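Long-range contacts in lipopolysaccharide biosynthesis protein wbpB (Thermus thermophilus, PDB 3O9Z), which acts as an NAD-dependent sugar dehydrogenase in the biosynthesis of 2,3-diacetamido-2,3-dideoxy-D-mannuronic acid, probably using 2-oxoglutarate to reoxidise its cofactor: residues A[7-12]-A[76-81]; A[36-41]-A[52-57]; A[83-88]-A[102-107]. One frame throughout, in Å; residues are numbered along the deposited sequence.

Overall arrangement
All three contacts belong to the NAD-binding Rossmann domain and all touch the same NAD. Contact 1 joins neighbouring strands 5-9 and 75-78 in the middle of the sheet. Contact 2 falls between the two segments of contact 1 in the chain and lies at the edge strand 51-53, its centre about 10 Å from that of contact 1. Contact 3 follows both, with helix 85-94 leading on from strand 75-78; its centre is about 11 Å from that of contact 1 and about 19 Å from that of contact 2. Together they line the NAD: contact 2 lies at the adenosine half, while contact 3 touches the adenine and also the nicotinamide ribose, where it meets the 2-oxoglutarate as well.

Contact 1. Residues A[7-12]-A[76-81]; sequences ALTGLA and LSIASP. With NAD (nicotinamide-adenine-dinucleotide), chain E.
Ser-77 O takes the backbone N-H of Thr-9, Thr-9 N to Ser-77 O 2.8 Å, and is also met by the CA-H of Leu-8, with Leu-8 CA 3.3 Å from Ser-77 O. One step back, Ser-77 N donates to Ala-7 O at 2.8 Å, and the strands run parallel. The pattern then distorts where they end: Ala-79 N reaches Thr-9 O at 2.9 Å from well above the carbonyl plane, and the same N-H is shared weakly with Thr-9 OG1. That hydroxyl is set between the backbone N and the carbonyl carbon (chi1 73°), which turns it over Ile-78 CA, while Gln-88 OE1 is its stronger partner and binds Ser-80 OG as well. The methyl of Thr-9 swings to Leu-76, with Thr-9 CG2 3.9 Å from Leu-76 CD1 and the two side chains crossing at about a right angle. With an alanine here, Gln-88 OE1 would probably lose one of the hydroxyls that bind it, and a gap would open beside the Leu-76 methyl. Gly-10 follows with a positive phi (93°), and a side chain on it would collide with Ala-79 O; Gly-10 N comes 3.3 Å from NAD N3A. This is the glycine turn after the first strand of a Rossmann fold, beside the central crevice that takes the dinucleotide. Ala-7, Thr-9 and Leu-76 lie against Phe-59 of helix 56-68, Ile-78 packs on helix 85-94, and strand 29-34 flanks 5-9 on its other side.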
loop_
_atom_site.group_PDB
_atom_site.type_symbol
_atom_site.label_atom_id
_atom_site.label_comp_id
_atom_site.label_asym_id
_atom_site.label_seq_id
_atom_site.Cartn_x
_atom_site.Cartn_y
_atom_site.Cartn_z
ATOM N N ALA A 7 -22.349 -8.338 2.577
ATOM C CA ALA A 7 -20.903 -8.289 2.340
ATOM C C ALA A 7 -20.487 -6.972 3.017
ATOM O O ALA A 7 -21.299 -6.061 3.206
ATOM C CB ALA A 7 -20.593 -8.243 0.881
ATOM N N LEU A 8 -19.222 -6.877 3.407
ATOM C CA LEU A 8 -18.723 -5.715 4.197
ATOM C C LEU A 8 -17.464 -5.175 3.524
ATOM O O LEU A 8 -16.558 -5.964 3.192
ATOM C CB LEU A 8 -18.450 -6.056 5.655
ATOM C CG LEU A 8 -17.738 -4.976 6.471
ATOM C CD1 LEU A 8 -18.597 -3.743 6.630
ATOM C CD2 LEU A 8 -17.426 -5.593 7.842
ATOM N N THR A 9 -17.373 -3.856 3.340
ATOM C CA THR A 9 -16.121 -3.232 2.903
ATOM C C THR A 9 -15.504 -2.477 4.074
ATOM O O THR A 9 -16.191 -1.992 4.978
ATOM C CB THR A 9 -16.253 -2.287 1.738
ATOM O OG1 THR A 9 -16.888 -1.076 2.164
ATOM C CG2 THR A 9 -17.134 -2.929 0.644
ATOM N N GLY A 10 -14.175 -2.567 4.158
ATOM C CA GLY A 10 -13.450 -1.860 5.217
ATOM C C GLY A 10 -13.214 -2.721 6.447
ATOM O O GLY A 10 -13.059 -2.174 7.559
ATOM N N LEU A 11 -13.156 -4.045 6.284
ATOM C CA LEU A 11 -13.119 -4.972 7.421
ATOM C C LEU A 11 -11.953 -4.738 8.420
ATOM O O LEU A 11 -12.085 -5.058 9.581
ATOM C CB LEU A 11 -12.985 -6.409 6.872
ATOM C CG LEU A 11 -12.901 -7.546 7.888
ATOM C CD1 LEU A 11 -14.130 -7.687 8.776
ATOM C CD2 LEU A 11 -12.630 -8.851 7.137
ATOM N N ALA A 12 -10.829 -4.222 7.921
ATOM C CA ALA A 12 -9.645 -4.084 8.805
ATOM C C ALA A 12 -9.689 -2.837 9.676
ATOM O O ALA A 12 -8.771 -2.611 10.481
ATOM C CB ALA A 12 -8.410 -4.045 7.957
ATOM N N LEU A 76 -24.727 -4.505 0.865
ATOM C CA LEU A 76 -23.301 -4.177 1.031
ATOM C C LEU A 76 -23.220 -3.186 2.191
ATOM O O LEU A 76 -23.691 -2.051 2.023
ATOM C CB LEU A 76 -22.738 -3.624 -0.265
ATOM C CG LEU A 76 -21.221 -3.394 -0.183
ATOM C CD1 LEU A 76 -20.479 -4.745 0.031
ATOM C CD2 LEU A 76 -20.795 -2.736 -1.429
ATOM N N SER A 77 -22.595 -3.558 3.314
ATOM C CA SER A 77 -22.223 -2.596 4.355
ATOM C C SER A 77 -20.873 -1.970 4.026
ATOM O O SER A 77 -19.929 -2.656 3.634
ATOM C CB SER A 77 -22.137 -3.255 5.716
ATOM O OG SER A 77 -23.380 -3.758 6.199
ATOM N N ILE A 78 -20.765 -0.666 4.234
ATOM C CA ILE A 78 -19.632 0.072 3.681
ATOM C C ILE A 78 -18.971 0.858 4.817
ATOM O O ILE A 78 -19.521 1.819 5.347
ATOM C CB ILE A 78 -20.056 1.026 2.519
ATOM C CG1 ILE A 78 -20.514 0.157 1.335
ATOM C CG2 ILE A 78 -18.990 1.998 2.095
ATOM C CD1 ILE A 78 -21.312 0.959 0.256
ATOM N N ALA A 79 -17.766 0.419 5.172
ATOM C CA ALA A 79 -16.964 1.066 6.245
ATOM C C ALA A 79 -15.603 1.496 5.705
ATOM O O ALA A 79 -14.611 1.519 6.466
ATOM C CB ALA A 79 -16.854 0.141 7.431
ATOM N N SER A 80 -15.502 1.813 4.427
ATOM C CA SER A 80 -14.320 2.327 3.748
ATOM C C SER A 80 -14.159 3.840 3.962
ATOM O O SER A 80 -15.096 4.471 4.506
ATOM C CB SER A 80 -14.412 1.980 2.260
ATOM O OG SER A 80 -15.645 2.559 1.779
ATOM N N PRO A 81 -13.020 4.436 3.548
ATOM C CA PRO A 81 -12.847 5.906 3.586
ATOM C C PRO A 81 -13.942 6.621 2.783
ATOM O O PRO A 81 -14.554 6.029 1.868
ATOM C CB PRO A 81 -11.490 6.140 2.929
ATOM C CG PRO A 81 -10.711 4.846 3.296
ATOM C CD PRO A 81 -11.763 3.769 3.133
HETATM P PA NAD E . -9.958 3.281 9.232
HETATM O O1A NAD E . -9.696 2.699 10.571
HETATM O O2A NAD E . -8.908 4.115 8.481
HETATM O O5B NAD E . -10.356 1.994 8.407
HETATM C C5B NAD E . -10.586 2.219 7.044
HETATM C C4B NAD E . -10.511 0.855 6.315
HETATM O O4B NAD E . -10.926 0.986 4.930
HETATM C C3B NAD E . -9.024 0.409 6.257
HETATM O O3B NAD E . -8.847 -0.905 6.825
HETATM C C2B NAD E . -8.649 0.492 4.767
HETATM O O2B NAD E . -7.672 -0.466 4.337
HETATM C C1B NAD E . -10.047 0.143 4.175
HETATM N N9A NAD E . -10.118 0.536 2.744
HETATM C C8A NAD E . -9.419 1.402 1.959
HETATM N N7A NAD E . -9.846 1.349 0.699
HETATM C C5A NAD E . -10.794 0.358 0.627
HETATM C C6A NAD E . -11.606 -0.206 -0.428
HETATM N N6A NAD E . -11.456 0.226 -1.718
HETATM N N1A NAD E . -12.433 -1.151 0.004
HETATM C C2A NAD E . -12.633 -1.637 1.222
HETATM N N3A NAD E . -11.862 -1.142 2.224
HETATM C C4A NAD E . -11.008 -0.159 1.915
HETATM O O3 NAD E . -11.277 4.181 9.319
HETATM P PN NAD E . -12.572 4.056 10.185
HETATM O O1N NAD E . -12.450 4.994 11.385
HETATM O O2N NAD E . -12.905 2.609 10.422
HETATM O O5D NAD E . -13.667 4.804 9.294
HETATM C C5D NAD E . -14.294 3.962 8.360
HETATM C C4D NAD E . -15.602 4.673 7.964
HETATM O O4D NAD E . -16.438 4.614 9.141
HETATM C C3D NAD E . -15.477 6.146 7.550
HETATM O O3D NAD E . -16.558 6.389 6.595
HETATM C C2D NAD E . -15.847 6.860 8.860
HETATM O O2D NAD E . -16.432 8.134 8.636
HETATM C C1D NAD E . -16.831 5.928 9.576
HETATM N N1N NAD E . -16.811 6.071 11.031
HETATM C C2N NAD E . -17.946 6.204 11.683
HETATM C C3N NAD E . -18.055 6.329 13.053
HETATM C C7N NAD E . -19.410 6.543 13.593
HETATM O O7N NAD E . -20.433 6.184 12.972
HETATM N N7N NAD E . -19.432 7.018 14.833
HETATM C C4N NAD E . -16.865 6.285 13.793
HETATM C C5N NAD E . -15.687 6.053 13.082
HETATM C C6N NAD E . -15.653 5.928 11.695
#

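Contact 2. Residues A[36-41]-A[52-57]; sequences PATNVG and FFTEPE. With NAD (nicotinamide-adenine-dinucleotide), chain E.
Val-40 and the ring of Phe-52 approach from opposite directions, and the valine uses both methyls. Val-40 CG2 rides over one face of the ring, displaced toward the rim, while Val-40 CG1 lies 4.0 Å from Phe-52 CE1. The phenylalanine gets there because its CG is anti to the backbone N (chi1 177°), extending the ring from the strand into the 36-41 loop. Its far end meets a carbonyl at the ring edge, with Ala-37 O 3.7 Å from Phe-52 CZ.

A second, more exposed patch joins two threonines of like conformation. In each, OG1 sits between the backbone N and the carbonyl carbon (chi1 65° for Thr-38, 59° for Thr-54), which turns the methyls on each other, Thr-38 CG2 to Thr-54 CG2 3.6 Å. The hydroxyl of Thr-54 is thus turned to the next residue, and Thr-54 OG1 donates to Glu-55 OE1 at 2.7 Å. Pro-36 bridges protein and cofactor: its CA-H meets Thr-54 O, and Pro-36 CD rests 3.3 Å from C4A on the adenine of NAD.

Such a loop after the second strand, following Asp-35, which binds NAD, is the usual adenosine end of a Rossmann fold. Phe-52 also packs on Trp-165 of a second subunit. Edge strand 51-53 pairs with 29-34, and Glu-55, at the N-cap position, leads into helix 56-68.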
loop_
_atom_site.group_PDB
_atom_site.type_symbol
_atom_site.label_atom_id
_atom_site.label_comp_id
_atom_site.label_asym_id
_atom_site.label_seq_id
_atom_site.Cartn_x
_atom_site.Cartn_y
_atom_site.Cartn_z
ATOM N N PRO A 36 -8.259 -3.802 1.121
ATOM C CA PRO A 36 -6.911 -3.928 0.555
ATOM C C PRO A 36 -5.894 -4.257 1.649
ATOM O O PRO A 36 -4.850 -4.842 1.284
ATOM C CB PRO A 36 -6.625 -2.561 -0.060
ATOM C CG PRO A 36 -8.080 -1.957 -0.262
ATOM C CD PRO A 36 -8.861 -2.464 0.925
ATOM N N ALA A 37 -6.205 -3.938 2.902
ATOM C CA ALA A 37 -5.350 -4.350 4.022
ATOM C C ALA A 37 -5.805 -5.655 4.595
ATOM O O ALA A 37 -7.001 -5.966 4.675
ATOM C CB ALA A 37 -5.353 -3.291 5.095
ATOM N N THR A 38 -4.847 -6.454 5.055
ATOM C CA THR A 38 -5.203 -7.797 5.483
ATOM C C THR A 38 -5.093 -8.003 6.987
ATOM O O THR A 38 -5.180 -9.156 7.462
ATOM C CB THR A 38 -4.356 -8.873 4.811
ATOM O OG1 THR A 38 -3.011 -8.686 5.270
ATOM C CG2 THR A 38 -4.327 -8.748 3.305
ATOM N N ASN A 39 -4.951 -6.889 7.712
ATOM C CA ASN A 39 -4.985 -6.983 9.164
ATOM C C ASN A 39 -6.363 -7.138 9.782
ATOM O O ASN A 39 -6.890 -6.234 10.426
ATOM C CB ASN A 39 -4.115 -5.845 9.786
ATOM C CG ASN A 39 -4.607 -4.439 9.466
ATOM O OD1 ASN A 39 -4.527 -3.552 10.317
ATOM N ND2 ASN A 39 -5.008 -4.191 8.251
ATOM N N VAL A 40 -7.005 -8.259 9.442
ATOM C CA VAL A 40 -8.431 -8.477 9.650
ATOM C C VAL A 40 -8.707 -9.708 10.484
ATOM O O VAL A 40 -9.850 -10.171 10.599
ATOM C CB VAL A 40 -9.161 -8.623 8.296
ATOM C CG1 VAL A 40 -8.945 -7.422 7.389
ATOM C CG2 VAL A 40 -8.734 -9.932 7.568
ATOM N N GLY A 41 -7.686 -10.255 11.134
ATOM C CA GLY A 41 -7.880 -11.516 11.887
ATOM C C GLY A 41 -8.995 -11.581 12.922
ATOM O O GLY A 41 -9.493 -12.652 13.292
ATOM N N PHE A 52 -12.974 -13.570 1.664
ATOM C CA PHE A 52 -12.215 -12.343 1.881
ATOM C C PHE A 52 -11.463 -11.967 0.612
ATOM O O PHE A 52 -10.879 -12.825 -0.068
ATOM C CB PHE A 52 -11.229 -12.466 3.072
ATOM C CG PHE A 52 -10.394 -11.217 3.263
ATOM C CD1 PHE A 52 -10.986 -10.093 3.846
ATOM C CD2 PHE A 52 -9.128 -11.082 2.684
ATOM C CE1 PHE A 52 -10.286 -8.909 3.967
ATOM C CE2 PHE A 52 -8.402 -9.885 2.809
ATOM C CZ PHE A 52 -9.001 -8.799 3.443
ATOM N N PHE A 53 -11.481 -10.687 0.245
ATOM C CA PHE A 53 -10.820 -10.174 -0.923
ATOM C C PHE A 53 -10.001 -8.932 -0.583
ATOM O O PHE A 53 -10.487 -8.110 0.231
ATOM C CB PHE A 53 -11.881 -9.768 -1.989
ATOM C CG PHE A 53 -12.682 -10.955 -2.462
ATOM C CD1 PHE A 53 -12.287 -11.621 -3.606
ATOM C CD2 PHE A 53 -13.772 -11.379 -1.703
ATOM C CE1 PHE A 53 -13.001 -12.768 -4.012
ATOM C CE2 PHE A 53 -14.476 -12.556 -2.098
ATOM C CZ PHE A 53 -14.038 -13.225 -3.238
ATOM N N THR A 54 -8.839 -8.799 -1.213
ATOM C CA THR A 54 -8.102 -7.541 -1.187
ATOM C C THR A 54 -8.322 -6.682 -2.446
ATOM O O THR A 54 -8.035 -5.484 -2.418
ATOM C CB THR A 54 -6.573 -7.780 -1.052
ATOM O OG1 THR A 54 -6.148 -8.573 -2.172
ATOM C CG2 THR A 54 -6.233 -8.456 0.277
ATOM N N GLU A 55 -8.804 -7.261 -3.551
ATOM C CA GLU A 55 -8.936 -6.546 -4.828
ATOM C C GLU A 55 -10.439 -6.278 -5.063
ATOM O O GLU A 55 -11.269 -7.200 -5.125
ATOM C CB GLU A 55 -8.476 -7.432 -6.009
ATOM C CG GLU A 55 -7.120 -8.089 -5.708
ATOM C CD GLU A 55 -6.048 -7.088 -5.375
ATOM O OE1 GLU A 55 -5.282 -7.339 -4.423
ATOM O OE2 GLU A 55 -5.944 -6.038 -6.025
ATOM N N PRO A 56 -10.810 -4.990 -5.102
ATOM C CA PRO A 56 -12.225 -4.686 -5.332
ATOM C C PRO A 56 -12.807 -5.376 -6.580
ATOM O O PRO A 56 -13.962 -5.737 -6.513
ATOM C CB PRO A 56 -12.205 -3.156 -5.502
ATOM C CG PRO A 56 -11.061 -2.726 -4.586
ATOM C CD PRO A 56 -9.997 -3.775 -4.885
ATOM N N GLU A 57 -12.032 -5.490 -7.641
ATOM C CA GLU A 57 -12.522 -6.071 -8.918
ATOM C C GLU A 57 -12.858 -7.520 -8.696
ATOM O O GLU A 57 -13.874 -8.023 -9.196
ATOM C CB GLU A 57 -11.521 -5.902 -10.057
ATOM C CG GLU A 57 -11.071 -4.421 -10.308
ATOM C CD GLU A 57 -9.766 -4.062 -9.619
ATOM O OE1 GLU A 57 -8.901 -3.477 -10.280
ATOM O OE2 GLU A 57 -9.590 -4.453 -8.434
HETATM P PA NAD E . -9.958 3.281 9.232
HETATM O O1A NAD E . -9.696 2.699 10.571
HETATM O O2A NAD E . -8.908 4.115 8.481
HETATM O O5B NAD E . -10.356 1.994 8.407
HETATM C C5B NAD E . -10.586 2.219 7.044
HETATM C C4B NAD E . -10.511 0.855 6.315
HETATM O O4B NAD E . -10.926 0.986 4.930
HETATM C C3B NAD E . -9.024 0.409 6.257
HETATM O O3B NAD E . -8.847 -0.905 6.825
HETATM C C2B NAD E . -8.649 0.492 4.767
HETATM O O2B NAD E . -7.672 -0.466 4.337
HETATM C C1B NAD E . -10.047 0.143 4.175
HETATM N N9A NAD E . -10.118 0.536 2.744
HETATM C C8A NAD E . -9.419 1.402 1.959
HETATM N N7A NAD E . -9.846 1.349 0.699
HETATM C C5A NAD E . -10.794 0.358 0.627
HETATM C C6A NAD E . -11.606 -0.206 -0.428
HETATM N N6A NAD E . -11.456 0.226 -1.718
HETATM N N1A NAD E . -12.433 -1.151 0.004
HETATM C C2A NAD E . -12.633 -1.637 1.222
HETATM N N3A NAD E . -11.862 -1.142 2.224
HETATM C C4A NAD E . -11.008 -0.159 1.915
HETATM O O3 NAD E . -11.277 4.181 9.319
HETATM P PN NAD E . -12.572 4.056 10.185
HETATM O O1N NAD E . -12.450 4.994 11.385
HETATM O O2N NAD E . -12.905 2.609 10.422
HETATM O O5D NAD E . -13.667 4.804 9.294
HETATM C C5D NAD E . -14.294 3.962 8.360
HETATM C C4D NAD E . -15.602 4.673 7.964
HETATM O O4D NAD E . -16.438 4.614 9.141
HETATM C C3D NAD E . -15.477 6.146 7.550
HETATM O O3D NAD E . -16.558 6.389 6.595
HETATM C C2D NAD E . -15.847 6.860 8.860
HETATM O O2D NAD E . -16.432 8.134 8.636
HETATM C C1D NAD E . -16.831 5.928 9.576
HETATM N N1N NAD E . -16.811 6.071 11.031
HETATM C C2N NAD E . -17.946 6.204 11.683
HETATM C C3N NAD E . -18.055 6.329 13.053
HETATM C C7N NAD E . -19.410 6.543 13.593
HETATM O O7N NAD E . -20.433 6.184 12.972
HETATM N N7N NAD E . -19.432 7.018 14.833
HETATM C C4N NAD E . -16.865 6.285 13.793
HETATM C C5N NAD E . -15.687 6.053 13.082
HETATM C C6N NAD E . -15.653 5.928 11.695
#

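Contact 3. Residues A[83-88]-A[102-107]; sequences HLHYPQ and EKPLVL. With NAD (nicotinamide-adenine-dinucleotide), chain E; AKG (2-oxoglutaric acid), chain F.
Tyr-86, near the start of helix 85-94, brings its CA to 5.4 Å from Val-106 CA, where the 102-107 loop passes by after a cis peptide bond between Lys-103 and Pro-104. His-85 carries the polar link. Its ND1 donates to Pro-104 O at 2.8 Å, with the acceptor close to the ring plane and the N-H tilted 22° from the carbonyl plane. His-85 NE2 is hydrogen-bonded to Ser-80 O, and NAD O3D lies in the ring plane at the NE2-CE1 edge, 2.9 Å from His-85 NE2, so groups at two sides fix the rotation of the imidazole. Leu-105 O also lies in the ring plane, crowded by His-85 CB at 3.1 Å; this buried carbonyl has no hydrogen-bond partner in the model. Glu-102, Lys-103 and Pro-104 form the Glu-Lys-Pro signature of the Gfo/Idh/MocA oxidoreductases, placed after the fifth strand of the Rossmann fold beside the nicotinamide ribose. With CG between the backbone N and the carbonyl carbon (chi1 45°), the lysine chain bends again at chi2 and chi3 and curls back, and its amine grips both ligands: Lys-103 NZ is 2.8 Å from NAD O2D and 2.8 Å from AKG O5, with Asn-183 O as a further partner. Glu-102 folds under the ribose, its CG 3.3 Å from NAD O4D, while His-19 and His-266 hold OE2. Farther along, Val-106 CG1 packs on CA and CB of Tyr-86, near the plane of the ring, and Leu-107 CD1 closes on His-83 CB at 3.8 Å. His-83 NE2 is hydrogen-bonded to Glu-55 of a third subunit.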
loop_
_atom_site.group_PDB
_atom_site.type_symbol
_atom_site.label_atom_id
_atom_site.label_comp_id
_atom_site.label_asym_id
_atom_site.label_seq_id
_atom_site.Cartn_x
_atom_site.Cartn_y
_atom_site.Cartn_z
ATOM N N HIS A 83 -14.535 8.907 0.573
ATOM C CA HIS A 83 -14.630 9.119 -0.872
ATOM C C HIS A 83 -14.985 7.832 -1.599
ATOM O O HIS A 83 -15.438 7.907 -2.764
ATOM C CB HIS A 83 -13.344 9.679 -1.433
ATOM C CG HIS A 83 -12.201 8.717 -1.393
ATOM N ND1 HIS A 83 -11.777 8.087 -0.240
ATOM C CD2 HIS A 83 -11.381 8.293 -2.385
ATOM C CE1 HIS A 83 -10.754 7.305 -0.532
ATOM N NE2 HIS A 83 -10.472 7.440 -1.817
ATOM N N LEU A 84 -14.793 6.689 -0.958
ATOM C CA LEU A 84 -15.154 5.432 -1.596
ATOM C C LEU A 84 -16.602 5.062 -1.329
ATOM O O LEU A 84 -17.120 4.075 -1.900
ATOM C CB LEU A 84 -14.250 4.298 -1.050
ATOM C CG LEU A 84 -12.885 4.368 -1.721
ATOM C CD1 LEU A 84 -11.851 3.670 -0.794
ATOM C CD2 LEU A 84 -12.939 3.632 -3.083
ATOM N N HIS A 85 -17.328 5.801 -0.477
ATOM C CA HIS A 85 -18.701 5.427 -0.238
ATOM C C HIS A 85 -19.530 5.498 -1.537
ATOM O O HIS A 85 -20.216 4.505 -1.841
ATOM C CB HIS A 85 -19.339 6.294 0.864
ATOM C CG HIS A 85 -18.738 6.102 2.232
ATOM N ND1 HIS A 85 -19.163 6.828 3.321
ATOM C CD2 HIS A 85 -17.688 5.350 2.659
ATOM C CE1 HIS A 85 -18.435 6.492 4.380
ATOM N NE2 HIS A 85 -17.545 5.587 4.012
ATOM N N TYR A 86 -19.441 6.612 -2.247
ATOM C CA TYR A 86 -20.250 6.768 -3.488
ATOM C C TYR A 86 -19.963 5.589 -4.459
ATOM O O TYR A 86 -20.954 4.930 -4.856
ATOM C CB TYR A 86 -19.971 8.131 -4.137
ATOM C CG TYR A 86 -20.607 8.254 -5.512
ATOM C CD1 TYR A 86 -21.985 8.309 -5.610
ATOM C CD2 TYR A 86 -19.827 8.385 -6.642
ATOM C CE1 TYR A 86 -22.589 8.439 -6.861
ATOM C CE2 TYR A 86 -20.422 8.524 -7.916
ATOM C CZ TYR A 86 -21.801 8.590 -7.957
ATOM O OH TYR A 86 -22.437 8.762 -9.194
ATOM N N PRO A 87 -18.677 5.363 -4.858
ATOM C CA PRO A 87 -18.493 4.304 -5.880
ATOM C C PRO A 87 -18.790 2.919 -5.349
ATOM O O PRO A 87 -19.071 2.021 -6.177
ATOM C CB PRO A 87 -17.065 4.495 -6.376
ATOM C CG PRO A 87 -16.381 5.171 -5.162
ATOM C CD PRO A 87 -17.450 6.156 -4.676
ATOM N N GLN A 88 -18.662 2.666 -4.037
ATOM C CA GLN A 88 -19.033 1.389 -3.457
ATOM C C GLN A 88 -20.533 1.161 -3.348
ATOM O O GLN A 88 -21.032 0.050 -3.466
ATOM C CB GLN A 88 -18.315 1.038 -2.121
ATOM C CG GLN A 88 -16.819 0.928 -2.342
ATOM C CD GLN A 88 -16.073 0.438 -1.136
ATOM O OE1 GLN A 88 -16.481 0.619 0.005
ATOM N NE2 GLN A 88 -14.979 -0.266 -1.433
ATOM N N GLU A 102 -21.518 3.737 6.104
ATOM C CA GLU A 102 -21.135 4.681 7.159
ATOM C C GLU A 102 -21.391 6.111 6.729
ATOM O O GLU A 102 -21.380 6.456 5.541
ATOM C CB GLU A 102 -19.663 4.478 7.545
ATOM C CG GLU A 102 -19.481 3.424 8.620
ATOM C CD GLU A 102 -20.050 3.824 9.968
ATOM O OE1 GLU A 102 -20.419 5.046 10.099
ATOM O OE2 GLU A 102 -20.099 3.004 10.904
ATOM N N LYS A 103 -21.456 6.987 7.738
ATOM C CA LYS A 103 -21.444 8.433 7.496
ATOM C C LYS A 103 -20.062 8.906 7.045
ATOM O O LYS A 103 -19.045 8.235 7.305
ATOM C CB LYS A 103 -21.950 9.222 8.719
ATOM C CG LYS A 103 -21.410 8.786 10.093
ATOM C CD LYS A 103 -19.872 8.782 10.282
ATOM C CE LYS A 103 -19.231 10.160 10.147
ATOM N NZ LYS A 103 -17.736 9.937 10.365
ATOM N N PRO A 104 -19.997 10.020 6.331
ATOM C CA PRO A 104 -21.115 10.694 5.619
ATOM C C PRO A 104 -21.550 9.737 4.517
ATOM O O PRO A 104 -20.708 9.059 3.932
ATOM C CB PRO A 104 -20.450 11.938 5.005
ATOM C CG PRO A 104 -18.987 11.476 4.765
ATOM C CD PRO A 104 -18.697 10.610 5.976
ATOM N N LEU A 105 -22.842 9.668 4.204
ATOM C CA LEU A 105 -23.299 8.729 3.166
ATOM C C LEU A 105 -22.494 8.862 1.873
ATOM O O LEU A 105 -22.020 7.844 1.321
ATOM C CB LEU A 105 -24.822 8.986 2.929
ATOM C CG LEU A 105 -25.563 7.994 1.999
ATOM C CD1 LEU A 105 -25.217 6.579 2.412
ATOM C CD2 LEU A 105 -27.080 8.236 2.146
ATOM N N VAL A 106 -22.340 10.078 1.354
ATOM C CA VAL A 106 -21.426 10.408 0.281
ATOM C C VAL A 106 -20.843 11.792 0.553
ATOM O O VAL A 106 -21.239 12.427 1.551
ATOM C CB VAL A 106 -22.059 10.376 -1.134
ATOM C CG1 VAL A 106 -22.647 8.979 -1.445
ATOM C CG2 VAL A 106 -23.205 11.460 -1.232
ATOM N N LEU A 107 -19.926 12.242 -0.280
ATOM C CA LEU A 107 -19.237 13.520 -0.072
ATOM C C LEU A 107 -19.985 14.690 -0.683
ATOM O O LEU A 107 -19.873 15.814 -0.217
ATOM C CB LEU A 107 -17.783 13.500 -0.572
ATOM C CG LEU A 107 -16.828 12.614 0.248
ATOM C CD1 LEU A 107 -15.421 12.745 -0.395
ATOM C CD2 LEU A 107 -16.951 13.150 1.699
HETATM P PA NAD E . -9.958 3.281 9.232
HETATM O O1A NAD E . -9.696 2.699 10.571
HETATM O O2A NAD E . -8.908 4.115 8.481
HETATM O O5B NAD E . -10.356 1.994 8.407
HETATM C C5B NAD E . -10.586 2.219 7.044
HETATM C C4B NAD E . -10.511 0.855 6.315
HETATM O O4B NAD E . -10.926 0.986 4.930
HETATM C C3B NAD E . -9.024 0.409 6.257
HETATM O O3B NAD E . -8.847 -0.905 6.825
HETATM C C2B NAD E . -8.649 0.492 4.767
HETATM O O2B NAD E . -7.672 -0.466 4.337
HETATM C C1B NAD E . -10.047 0.143 4.175
HETATM N N9A NAD E . -10.118 0.536 2.744
HETATM C C8A NAD E . -9.419 1.402 1.959
HETATM N N7A NAD E . -9.846 1.349 0.699
HETATM C C5A NAD E . -10.794 0.358 0.627
HETATM C C6A NAD E . -11.606 -0.206 -0.428
HETATM N N6A NAD E . -11.456 0.226 -1.718
HETATM N N1A NAD E . -12.433 -1.151 0.004
HETATM C C2A NAD E . -12.633 -1.637 1.222
HETATM N N3A NAD E . -11.862 -1.142 2.224
HETATM C C4A NAD E . -11.008 -0.159 1.915
HETATM O O3 NAD E . -11.277 4.181 9.319
HETATM P PN NAD E . -12.572 4.056 10.185
HETATM O O1N NAD E . -12.450 4.994 11.385
HETATM O O2N NAD E . -12.905 2.609 10.422
HETATM O O5D NAD E . -13.667 4.804 9.294
HETATM C C5D NAD E . -14.294 3.962 8.360
HETATM C C4D NAD E . -15.602 4.673 7.964
HETATM O O4D NAD E . -16.438 4.614 9.141
HETATM C C3D NAD E . -15.477 6.146 7.550
HETATM O O3D NAD E . -16.558 6.389 6.595
HETATM C C2D NAD E . -15.847 6.860 8.860
HETATM O O2D NAD E . -16.432 8.134 8.636
HETATM C C1D NAD E . -16.831 5.928 9.576
HETATM N N1N NAD E . -16.811 6.071 11.031
HETATM C C2N NAD E . -17.946 6.204 11.683
HETATM C C3N NAD E . -18.055 6.329 13.053
HETATM C C7N NAD E . -19.410 6.543 13.593
HETATM O O7N NAD E . -20.433 6.184 12.972
HETATM N N7N NAD E . -19.432 7.018 14.833
HETATM C C4N NAD E . -16.865 6.285 13.793
HETATM C C5N NAD E . -15.687 6.053 13.082
HETATM C C6N NAD E . -15.653 5.928 11.695
HETATM C C1 AKG F . -15.434 9.389 13.249
HETATM O O1 AKG F . -14.376 9.368 13.929
HETATM O O2 AKG F . -15.420 9.253 12.021
HETATM C C2 AKG F . -16.747 9.456 13.855
HETATM O O5 AKG F . -17.735 9.461 13.125
HETATM C C3 AKG F . -16.897 9.550 15.350
HETATM C C4 AKG F . -17.020 11.029 15.713
HETATM C C5 AKG F . -17.000 11.293 17.205
HETATM O O3 AKG F . -16.134 10.742 17.911
HETATM O O4 AKG F . -17.844 12.046 17.697
#